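Local atomic coordinates of VIN1 (Oscarella pearsei, PDB entry 6BFI), a protein that binds actin filaments and, as a member of the vinculin/alpha-catenin family, may play a role in cell-cell adhesion. Residues A[1-6]-A[115-120]; A[8-13]-A[121-126]; A[366-371]-A[422-427]; A[436-441]-A[484-489]. All coordinates share one frame; numbering follows the deposited sequence.

Contact 1: A[1-6]-A[115-120]; sequences MPVKFH and VINGMS
The backbone N-H of K4 donates to the hydroxyl of S120, K4 N to S120 OG 3.0 Å, in a bond bent to 139° at the hydrogen. It ties the extended N-terminal arm, residues 1-6, to helix 102-145 of the all-helical vinculin fold, just before the arm enters helix 8-32. Serine suits a helix face that must meet a bare peptide N-H. Its hydroxyl stands trans to the serine's own N (chi1 172°), reaching out to the arm, and S120 OG also lies 3.4 Å from V3 CA. With alanine at S120 the K4 N-H is likely to lose this acceptor, and the arm to be less firmly held to the helix. V3 supplies the apolar half: its CG2 rests on S120 CB at 3.8 Å and looks along the helix to I116 CG2 at 4.2 Å, two branched residues fitting a buried seam that L773 of helix 763-778 also lines. The ammonium of K4 leads away from the helix to T252. A turn before S120, N117 OD1 lies 3.8 Å from V3 CB. A water completes the polar side, accepting from V3 N at 2.9 Å and donating to N117 OD1.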
# COMPACT_ATOMS: atom_id res chain seq x y z
N MET A 1 1.44 -31.20 -7.23
CA MET A 1 1.03 -30.07 -8.06
C MET A 1 -0.31 -29.51 -7.59
O MET A 1 -1.37 -30.03 -7.95
CB MET A 1 0.94 -30.50 -9.53
CG MET A 1 2.24 -31.07 -10.08
SD MET A 1 1.96 -32.52 -11.11
CE MET A 1 1.11 -33.59 -9.95
N PRO A 2 -0.25 -28.45 -6.78
CA PRO A 2 -1.48 -27.89 -6.21
C PRO A 2 -2.35 -27.23 -7.27
O PRO A 2 -1.89 -26.86 -8.36
CB PRO A 2 -0.97 -26.87 -5.19
CG PRO A 2 0.47 -27.22 -4.96
CD PRO A 2 0.95 -27.79 -6.26
N VAL A 3 -3.63 -27.07 -6.93
CA VAL A 3 -4.56 -26.38 -7.81
C VAL A 3 -4.16 -24.91 -7.92
O VAL A 3 -3.67 -24.31 -6.96
CB VAL A 3 -6.00 -26.55 -7.31
CG1 VAL A 3 -6.16 -25.96 -5.91
CG2 VAL A 3 -6.99 -25.92 -8.28
N LYS A 4 -4.36 -24.34 -9.11
CA LYS A 4 -3.94 -22.98 -9.40
C LYS A 4 -5.14 -22.14 -9.84
O LYS A 4 -6.06 -22.64 -10.48
CB LYS A 4 -2.86 -22.94 -10.48
CG LYS A 4 -1.57 -23.67 -10.11
CD LYS A 4 -0.87 -23.00 -8.95
CE LYS A 4 0.43 -23.70 -8.61
NZ LYS A 4 1.18 -22.99 -7.53
N PHE A 5 -5.10 -20.85 -9.49
CA PHE A 5 -6.11 -19.90 -9.95
C PHE A 5 -5.52 -18.51 -10.13
O PHE A 5 -6.21 -17.51 -9.92
CB PHE A 5 -7.31 -19.83 -8.99
CG PHE A 5 -7.06 -20.47 -7.65
CD1 PHE A 5 -6.23 -19.87 -6.72
CD2 PHE A 5 -7.66 -21.68 -7.33
CE1 PHE A 5 -6.00 -20.46 -5.48
CE2 PHE A 5 -7.44 -22.27 -6.10
CZ PHE A 5 -6.61 -21.66 -5.18
N HIS A 6 -4.25 -18.43 -10.53
CA HIS A 6 -3.58 -17.15 -10.79
C HIS A 6 -3.96 -16.55 -12.13
O HIS A 6 -3.44 -15.48 -12.48
CB HIS A 6 -2.06 -17.34 -10.71
CG HIS A 6 -1.53 -18.38 -11.64
ND1 HIS A 6 -0.88 -18.07 -12.82
CD2 HIS A 6 -1.56 -19.73 -11.58
CE1 HIS A 6 -0.53 -19.19 -13.43
NE2 HIS A 6 -0.93 -20.21 -12.70
N VAL A 115 -10.63 -34.43 -10.81
CA VAL A 115 -11.03 -33.57 -11.92
C VAL A 115 -10.60 -32.13 -11.66
O VAL A 115 -10.21 -31.41 -12.59
CB VAL A 115 -12.55 -33.68 -12.17
CG1 VAL A 115 -12.90 -35.07 -12.68
CG2 VAL A 115 -13.34 -33.35 -10.92
N ILE A 116 -10.64 -31.70 -10.40
CA ILE A 116 -10.20 -30.35 -10.06
C ILE A 116 -8.70 -30.21 -10.25
O ILE A 116 -8.23 -29.38 -11.04
CB ILE A 116 -10.61 -30.01 -8.61
CG1 ILE A 116 -12.12 -30.18 -8.42
CG2 ILE A 116 -10.19 -28.58 -8.27
CD1 ILE A 116 -12.58 -29.95 -7.00
N ASN A 117 -7.92 -31.04 -9.54
CA ASN A 117 -6.47 -30.97 -9.68
C ASN A 117 -6.03 -31.27 -11.11
O ASN A 117 -5.11 -30.63 -11.64
CB ASN A 117 -5.80 -31.93 -8.70
CG ASN A 117 -5.95 -31.49 -7.25
OD1 ASN A 117 -6.12 -30.31 -6.97
ND2 ASN A 117 -5.87 -32.45 -6.33
N GLY A 118 -6.70 -32.22 -11.76
CA GLY A 118 -6.33 -32.60 -13.11
C GLY A 118 -6.58 -31.50 -14.12
O GLY A 118 -5.74 -31.23 -14.99
N MET A 119 -7.75 -30.85 -14.05
CA MET A 119 -7.99 -29.69 -14.90
C MET A 119 -6.97 -28.60 -14.63
O MET A 119 -6.44 -27.98 -15.57
CB MET A 119 -9.41 -29.16 -14.68
CG MET A 119 -10.49 -29.95 -15.41
SD MET A 119 -12.16 -29.38 -15.02
CE MET A 119 -12.81 -29.06 -16.66
N SER A 120 -6.66 -28.36 -13.35
CA SER A 120 -5.65 -27.37 -13.01
C SER A 120 -4.32 -27.66 -13.71
O SER A 120 -3.73 -26.77 -14.33
CB SER A 120 -5.44 -27.31 -11.50
OG SER A 120 -4.34 -26.48 -11.18
O HOH W 1 -4.66 -28.85 -4.95

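Contact 2: A[8-13]-A[121-126]; sequences KTLESV and DLLMCA
L123 reaches from helix 102-145 straight into the side of helix 8-32, and its atoms meet that helix in turn. Its CB lies 3.6 Å from L10 CD2, close for two apolar carbons. With CG turned anti to the carbonyl carbon (chi1 -62°), the chain runs on past L10, the two leucines sliding by each other in opposite directions. At the end the branches part: L123 CD1 still touches L10 CD2 at 3.7 Å and meets V13 CB at 4.0 Å, the valine and leucine reaching toward each other tip to tip, while L123 CD2 approaches the methyl of T9, CG2, at 4.5 Å on the more exposed margin.

The two helices run antiparallel, at 167° with the axes of these short segments 10.4 Å apart, as neighbours in a helical bundle of the vinculin family. Residues T9, L10 and V13 fall on one face of helix 8-32, and L123 suits this place because it is long enough to reach all three and brings no polar group needing a partner. L54 of helix 41-59 touches both V13 and L123, adding a third helix to this patch. L10 uses its other branch differently: its CD1 comes to 4.2 Å from M124 SD, with the two side chains crossing at about a right angle. Bends at chi2 and chi3 bring the M124 sulfur beside this methyl, and H6 also packs on it.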
# COMPACT_ATOMS: atom_id res chain seq x y z
N LYS A 8 -7.25 -15.78 -15.07
CA LYS A 8 -8.70 -15.68 -15.25
C LYS A 8 -9.27 -16.90 -15.97
O LYS A 8 -10.42 -17.28 -15.72
CB LYS A 8 -9.04 -14.40 -16.03
CG LYS A 8 -8.76 -13.12 -15.26
CD LYS A 8 -8.99 -11.90 -16.12
CE LYS A 8 -8.78 -10.62 -15.34
NZ LYS A 8 -9.02 -9.41 -16.17
N THR A 9 -8.49 -17.51 -16.86
CA THR A 9 -8.93 -18.75 -17.49
C THR A 9 -8.98 -19.89 -16.48
O THR A 9 -9.93 -20.69 -16.47
CB THR A 9 -8.01 -19.11 -18.66
OG1 THR A 9 -8.06 -18.08 -19.64
CG2 THR A 9 -8.42 -20.43 -19.29
N LEU A 10 -7.96 -19.98 -15.62
CA LEU A 10 -7.94 -21.01 -14.58
C LEU A 10 -9.16 -20.91 -13.68
O LEU A 10 -9.90 -21.89 -13.51
CB LEU A 10 -6.66 -20.90 -13.76
CG LEU A 10 -5.44 -21.67 -14.26
CD1 LEU A 10 -4.21 -21.30 -13.46
CD2 LEU A 10 -5.70 -23.17 -14.17
N GLU A 11 -9.38 -19.74 -13.09
CA GLU A 11 -10.55 -19.55 -12.23
C GLU A 11 -11.84 -19.76 -13.00
O GLU A 11 -12.78 -20.41 -12.51
CB GLU A 11 -10.51 -18.15 -11.61
CG GLU A 11 -11.83 -17.68 -11.03
CD GLU A 11 -11.77 -16.26 -10.52
OE1 GLU A 11 -10.68 -15.83 -10.07
OE2 GLU A 11 -12.80 -15.56 -10.57
N SER A 12 -11.91 -19.24 -14.23
CA SER A 12 -13.13 -19.33 -15.02
C SER A 12 -13.53 -20.77 -15.29
O SER A 12 -14.72 -21.10 -15.28
CB SER A 12 -12.97 -18.56 -16.33
OG SER A 12 -14.13 -18.67 -17.13
N VAL A 13 -12.55 -21.64 -15.52
CA VAL A 13 -12.83 -23.05 -15.79
C VAL A 13 -13.04 -23.85 -14.51
O VAL A 13 -13.98 -24.63 -14.39
CB VAL A 13 -11.69 -23.66 -16.65
CG1 VAL A 13 -11.76 -25.18 -16.63
CG2 VAL A 13 -11.76 -23.13 -18.08
N ASP A 121 -3.84 -28.90 -13.62
CA ASP A 121 -2.58 -29.24 -14.26
C ASP A 121 -2.68 -29.12 -15.78
O ASP A 121 -1.74 -28.66 -16.44
CB ASP A 121 -2.14 -30.65 -13.86
CG ASP A 121 -1.91 -30.78 -12.37
OD1 ASP A 121 -1.60 -29.76 -11.72
OD2 ASP A 121 -2.05 -31.90 -11.84
N LEU A 122 -3.81 -29.54 -16.35
CA LEU A 122 -4.01 -29.46 -17.79
C LEU A 122 -3.84 -28.03 -18.29
O LEU A 122 -3.15 -27.79 -19.28
CB LEU A 122 -5.40 -29.99 -18.16
CG LEU A 122 -5.43 -31.28 -18.98
CD1 LEU A 122 -6.83 -31.56 -19.48
CD2 LEU A 122 -4.45 -31.19 -20.13
N LEU A 123 -4.47 -27.07 -17.61
CA LEU A 123 -4.26 -25.68 -17.99
C LEU A 123 -2.88 -25.18 -17.60
O LEU A 123 -2.36 -24.24 -18.22
CB LEU A 123 -5.35 -24.80 -17.37
CG LEU A 123 -6.78 -25.11 -17.83
CD1 LEU A 123 -7.80 -24.45 -16.91
CD2 LEU A 123 -6.98 -24.67 -19.27
N MET A 124 -2.25 -25.81 -16.60
CA MET A 124 -1.00 -25.30 -16.05
C MET A 124 0.21 -25.64 -16.91
O MET A 124 1.20 -24.90 -16.90
CB MET A 124 -0.78 -25.82 -14.63
CG MET A 124 -1.19 -24.84 -13.55
SD MET A 124 -0.49 -23.20 -13.80
CE MET A 124 1.27 -23.55 -13.71
N CYS A 125 0.19 -26.76 -17.65
CA CYS A 125 1.30 -27.00 -18.56
C CYS A 125 1.30 -25.99 -19.71
O CYS A 125 2.36 -25.52 -20.14
CB CYS A 125 1.28 -28.44 -19.08
SG CYS A 125 -0.27 -29.01 -19.81
N ALA A 126 0.11 -25.62 -20.19
CA ALA A 126 0.00 -24.55 -21.17
C ALA A 126 0.47 -23.22 -20.60
O ALA A 126 1.25 -22.50 -21.23
CB ALA A 126 -1.44 -24.45 -21.68

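Contact 3: A[366-371]-A[422-427]; sequences KALAER and ELVASS
L368 fills the tight part of this contact, pushing its two methyls from helix 344-375 against residues 423-427 of helix 399-427. Its CD2 sits 3.5 Å from the carbonyl oxygen S427 O and 3.9 Å from V424 CA, against the backbone itself, while S427 CB lies 4.1 Å from the same L368 CD2. The other branch, CD1, lies against L423 CD2 at 4.1 Å, the two leucine side chains meeting at a slant. V305 and I494, from other parts of the chain, also touch L368, which explains a bulky, wholly apolar residue here. Cutting L368 back to alanine is likely to open a gap beside V424 and S427 and take away one of the packing partners of L423.

Toward R371 the packing is looser and more polar. L423 CD2 lies over one face of the guanidinium, nearest R371 NH1 at 3.8 Å and displaced toward its rim, and the arginine, bent at chi2 and chi3 (-74° and -65°), crosses the leucine at about a right angle. Its polar ends turn to other partners: NE to D375 in a salt bridge, NH2 to T420, NH1 to the carbonyl of L308. Beside L368, the hydroxyl of S427 bonds to E301 and R304.

These helices lie antiparallel, crossing at -161° in a helical bundle of the vinculin family, and no hydrogen bond joins the two segments directly. The chemistry implies that direct contact between them is mainly van der Waals packing of L368 and L423, while each nitrogen of the buried guanidinium has a partner around the contact and one of its faces is packed by a leucine methyl.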
# COMPACT_ATOMS: atom_id res chain seq x y z
N LYS A 366 2.46 17.38 15.26
CA LYS A 366 3.01 18.72 15.05
C LYS A 366 4.50 18.66 14.73
O LYS A 366 4.99 19.43 13.90
CB LYS A 366 2.74 19.60 16.27
CG LYS A 366 2.96 21.08 16.03
CD LYS A 366 2.23 21.92 17.08
CE LYS A 366 2.11 23.38 16.64
NZ LYS A 366 1.20 24.17 17.52
N ALA A 367 5.23 17.75 15.37
CA ALA A 367 6.65 17.62 15.10
C ALA A 367 6.90 17.12 13.69
O ALA A 367 7.80 17.62 12.99
CB ALA A 367 7.30 16.69 16.13
N LEU A 368 6.12 16.14 13.23
CA LEU A 368 6.27 15.67 11.86
C LEU A 368 5.93 16.77 10.86
O LEU A 368 6.65 16.98 9.87
CB LEU A 368 5.41 14.44 11.62
CG LEU A 368 6.12 13.09 11.81
CD1 LEU A 368 6.64 12.96 13.23
CD2 LEU A 368 5.19 11.94 11.46
N ALA A 369 4.84 17.51 11.11
CA ALA A 369 4.49 18.63 10.24
C ALA A 369 5.58 19.69 10.24
O ALA A 369 5.78 20.38 9.24
CB ALA A 369 3.16 19.23 10.66
N GLU A 370 6.31 19.83 11.35
CA GLU A 370 7.40 20.80 11.41
C GLU A 370 8.60 20.32 10.59
O GLU A 370 9.21 21.11 9.86
CB GLU A 370 7.80 21.06 12.86
CG GLU A 370 8.44 22.42 13.09
CD GLU A 370 9.01 22.56 14.49
OE1 GLU A 370 9.45 21.54 15.06
OE2 GLU A 370 9.03 23.70 15.01
N ARG A 371 8.95 19.04 10.71
CA ARG A 371 9.99 18.48 9.86
C ARG A 371 9.67 18.68 8.39
O ARG A 371 10.54 19.04 7.59
CB ARG A 371 10.19 16.99 10.17
CG ARG A 371 11.18 16.70 11.28
CD ARG A 371 12.62 16.92 10.83
NE ARG A 371 13.01 15.98 9.79
CZ ARG A 371 13.55 14.78 10.02
NH1 ARG A 371 13.76 14.38 11.27
NH2 ARG A 371 13.88 13.99 9.01
N GLU A 422 10.91 8.85 5.44
CA GLU A 422 10.95 7.65 6.27
C GLU A 422 10.32 7.91 7.64
O GLU A 422 9.60 7.05 8.16
CB GLU A 422 12.39 7.17 6.43
CG GLU A 422 12.55 6.02 7.42
CD GLU A 422 11.77 4.78 7.01
OE1 GLU A 422 11.78 4.45 5.81
OE2 GLU A 422 11.14 4.15 7.89
N LEU A 423 10.57 9.08 8.23
CA LEU A 423 9.97 9.41 9.52
C LEU A 423 8.46 9.47 9.41
O LEU A 423 7.74 8.92 10.25
CB LEU A 423 10.52 10.74 10.03
CG LEU A 423 9.88 11.26 11.32
CD1 LEU A 423 10.16 10.31 12.48
CD2 LEU A 423 10.37 12.66 11.66
N VAL A 424 7.95 10.14 8.38
CA VAL A 424 6.50 10.21 8.17
C VAL A 424 5.92 8.82 7.98
O VAL A 424 4.86 8.49 8.53
CB VAL A 424 6.18 11.13 6.97
CG1 VAL A 424 4.76 10.90 6.49
CG2 VAL A 424 6.38 12.58 7.36
N ALA A 425 6.61 7.97 7.22
CA ALA A 425 6.13 6.61 6.99
C ALA A 425 6.13 5.80 8.28
O ALA A 425 5.32 4.87 8.43
CB ALA A 425 6.97 5.93 5.92
N SER A 426 7.03 6.12 9.22
CA SER A 426 7.14 5.34 10.45
C SER A 426 6.28 5.87 11.59
O SER A 426 6.00 5.12 12.52
CB SER A 426 8.60 5.29 10.91
OG SER A 426 9.36 4.43 10.08
N SER A 427 5.86 7.14 11.54
CA SER A 427 5.17 7.74 12.68
C SER A 427 4.00 8.64 12.28
O SER A 427 3.49 9.37 13.14
CB SER A 427 6.15 8.54 13.54
OG SER A 427 7.22 7.73 13.99

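Contact 4: A[436-441]-A[484-489]; sequences AELRKE and ESMGRS
E441 and S489 join two antiparallel helices of the vinculin-type helical architecture, helix 432-449 and helix 466-493; the axes of these short segments approach to 9.6 Å and cross at -155°. The polar interaction is a single hydrogen bond: the hydroxyl of S489 donates to E441, S489 OG to E441 OE2 2.8 Å, arriving on the syn side of the carboxylate but 32° out of its plane. Glutamate suits this place because its side chain, extended beyond CG, spans the space between the helices, and serine because its short hydroxyl meets the carboxylate close to its own helix. Receiving this bond would be expected to steady one oxygen of the carboxylate. The guanidinium of R488, on the same helix as S489, stands farther away, with R488 NH2 6.9 Å from E441 OE1; any electrostatic help from it is probably modest.

A second group comprises the close contacts of the glutamate side chain with M486. E441 OE2 also lies 3.3 Å from M486 CA, held close to the helix backbone, and E441 CB rests against M486 CG at 4.1 Å, so the aliphatic root of the acid does apolar work while its head is polar.

The third is the packing of L438. This residue, one turn before E441, crosses M486 at about a right angle and puts CD2 4.0 Å from M486 CG. Methionine is well suited here: its long, unbranched chain continues toward L417 and A421 of helix 399-427, and L438 likewise touches V424 of that helix. The same L438 CD2 methyl closes over the serine, 3.8 Å from S489 CB.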
# COMPACT_ATOMS: atom_id res chain seq x y z
N ALA A 436 4.19 1.68 2.70
CA ALA A 436 5.04 0.97 1.74
C ALA A 436 5.27 1.81 0.49
O ALA A 436 6.39 1.85 -0.04
CB ALA A 436 4.41 -0.37 1.37
N GLU A 437 4.23 2.50 0.01
CA GLU A 437 4.39 3.33 -1.18
C GLU A 437 5.34 4.49 -0.92
O GLU A 437 6.21 4.79 -1.74
CB GLU A 437 3.02 3.84 -1.65
CG GLU A 437 3.08 4.74 -2.86
CD GLU A 437 1.71 5.08 -3.40
OE1 GLU A 437 0.71 4.57 -2.85
OE2 GLU A 437 1.62 5.84 -4.39
N LEU A 438 5.19 5.15 0.23
CA LEU A 438 6.10 6.23 0.59
C LEU A 438 7.54 5.74 0.64
O LEU A 438 8.44 6.37 0.07
CB LEU A 438 5.69 6.82 1.94
CG LEU A 438 5.28 8.30 1.94
CD1 LEU A 438 5.00 8.77 3.35
CD2 LEU A 438 6.36 9.14 1.28
N ARG A 439 7.78 4.61 1.30
CA ARG A 439 9.13 4.08 1.38
C ARG A 439 9.68 3.75 -0.00
O ARG A 439 10.87 3.96 -0.28
CB ARG A 439 9.16 2.84 2.28
CG ARG A 439 8.78 3.12 3.73
CD ARG A 439 9.11 1.93 4.62
NE ARG A 439 8.94 2.24 6.04
CZ ARG A 439 7.91 1.85 6.77
NH1 ARG A 439 6.94 1.13 6.22
NH2 ARG A 439 7.84 2.18 8.05
N LYS A 440 8.83 3.23 -0.89
CA LYS A 440 9.26 2.94 -2.25
C LYS A 440 9.68 4.22 -2.97
O LYS A 440 10.74 4.26 -3.62
CB LYS A 440 8.14 2.23 -3.02
CG LYS A 440 8.59 1.61 -4.34
CD LYS A 440 7.49 0.75 -4.95
CE LYS A 440 6.41 1.58 -5.61
NZ LYS A 440 6.89 2.24 -6.86
N GLU A 441 8.87 5.28 -2.86
CA GLU A 441 9.22 6.53 -3.52
C GLU A 441 10.50 7.14 -2.93
O GLU A 441 11.27 7.78 -3.65
CB GLU A 441 8.06 7.52 -3.41
CG GLU A 441 6.77 7.00 -4.03
CD GLU A 441 5.65 8.02 -4.01
OE1 GLU A 441 4.72 7.89 -4.83
OE2 GLU A 441 5.71 8.95 -3.18
N GLU A 484 9.03 15.47 -6.21
CA GLU A 484 7.73 16.13 -6.09
C GLU A 484 6.62 15.13 -5.80
O GLU A 484 5.71 15.42 -5.01
CB GLU A 484 7.42 16.92 -7.37
CG GLU A 484 8.07 18.30 -7.44
CD GLU A 484 7.35 19.34 -6.59
OE1 GLU A 484 6.46 18.97 -5.80
OE2 GLU A 484 7.68 20.54 -6.72
N SER A 485 6.66 13.95 -6.41
CA SER A 485 5.65 12.94 -6.10
C SER A 485 5.79 12.45 -4.66
O SER A 485 4.79 12.32 -3.94
CB SER A 485 5.75 11.77 -7.08
OG SER A 485 6.96 11.07 -6.90
N MET A 486 7.03 12.18 -4.22
CA MET A 486 7.25 11.83 -2.82
C MET A 486 6.74 12.93 -1.90
O MET A 486 6.17 12.65 -0.84
CB MET A 486 8.73 11.56 -2.57
CG MET A 486 9.00 10.83 -1.27
SD MET A 486 10.75 10.84 -0.81
CE MET A 486 10.94 12.55 -0.31
N GLY A 487 6.92 14.19 -2.30
CA GLY A 487 6.38 15.29 -1.52
C GLY A 487 4.87 15.29 -1.47
O GLY A 487 4.27 15.64 -0.45
N ARG A 488 4.22 14.89 -2.57
CA ARG A 488 2.77 14.77 -2.57
C ARG A 488 2.30 13.70 -1.60
O ARG A 488 1.31 13.88 -0.88
CB ARG A 488 2.25 14.47 -3.97
CG ARG A 488 1.86 15.70 -4.78
CD ARG A 488 0.96 15.31 -5.95
NE ARG A 488 1.54 14.24 -6.75
CZ ARG A 488 2.35 14.43 -7.79
NH1 ARG A 488 2.67 15.67 -8.16
NH2 ARG A 488 2.83 13.40 -8.46
N SER A 489 3.00 12.56 -1.56
CA SER A 489 2.63 11.52 -0.60
C SER A 489 2.83 12.00 0.83
O SER A 489 1.96 11.79 1.70
CB SER A 489 3.44 10.25 -0.86
OG SER A 489 3.20 9.76 -2.16

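How the contacts relate
The four contacts form two pairs. Contacts 1 and 2 have centres about 7 Å apart and share helix 102-145, the N-terminal arm and the start of helix 8-32 meeting successive turns of it; they touch, for instance through K4 and L10. Their segments alternate along the chain (1-6, 8-13, 115-120, 121-126), and both close before contacts 3 and 4 open. Those two, about 13 Å apart between centres, come in series: helix 399-427 serves contact 3 and the next helix, 432-449, contact 4, with V424 packing on L438 and a long, weak ion pair between E422 and R439. The pairs lie about 37 to 47 Å apart between centres without touching, so each belongs to a separate region of this all-helical chain.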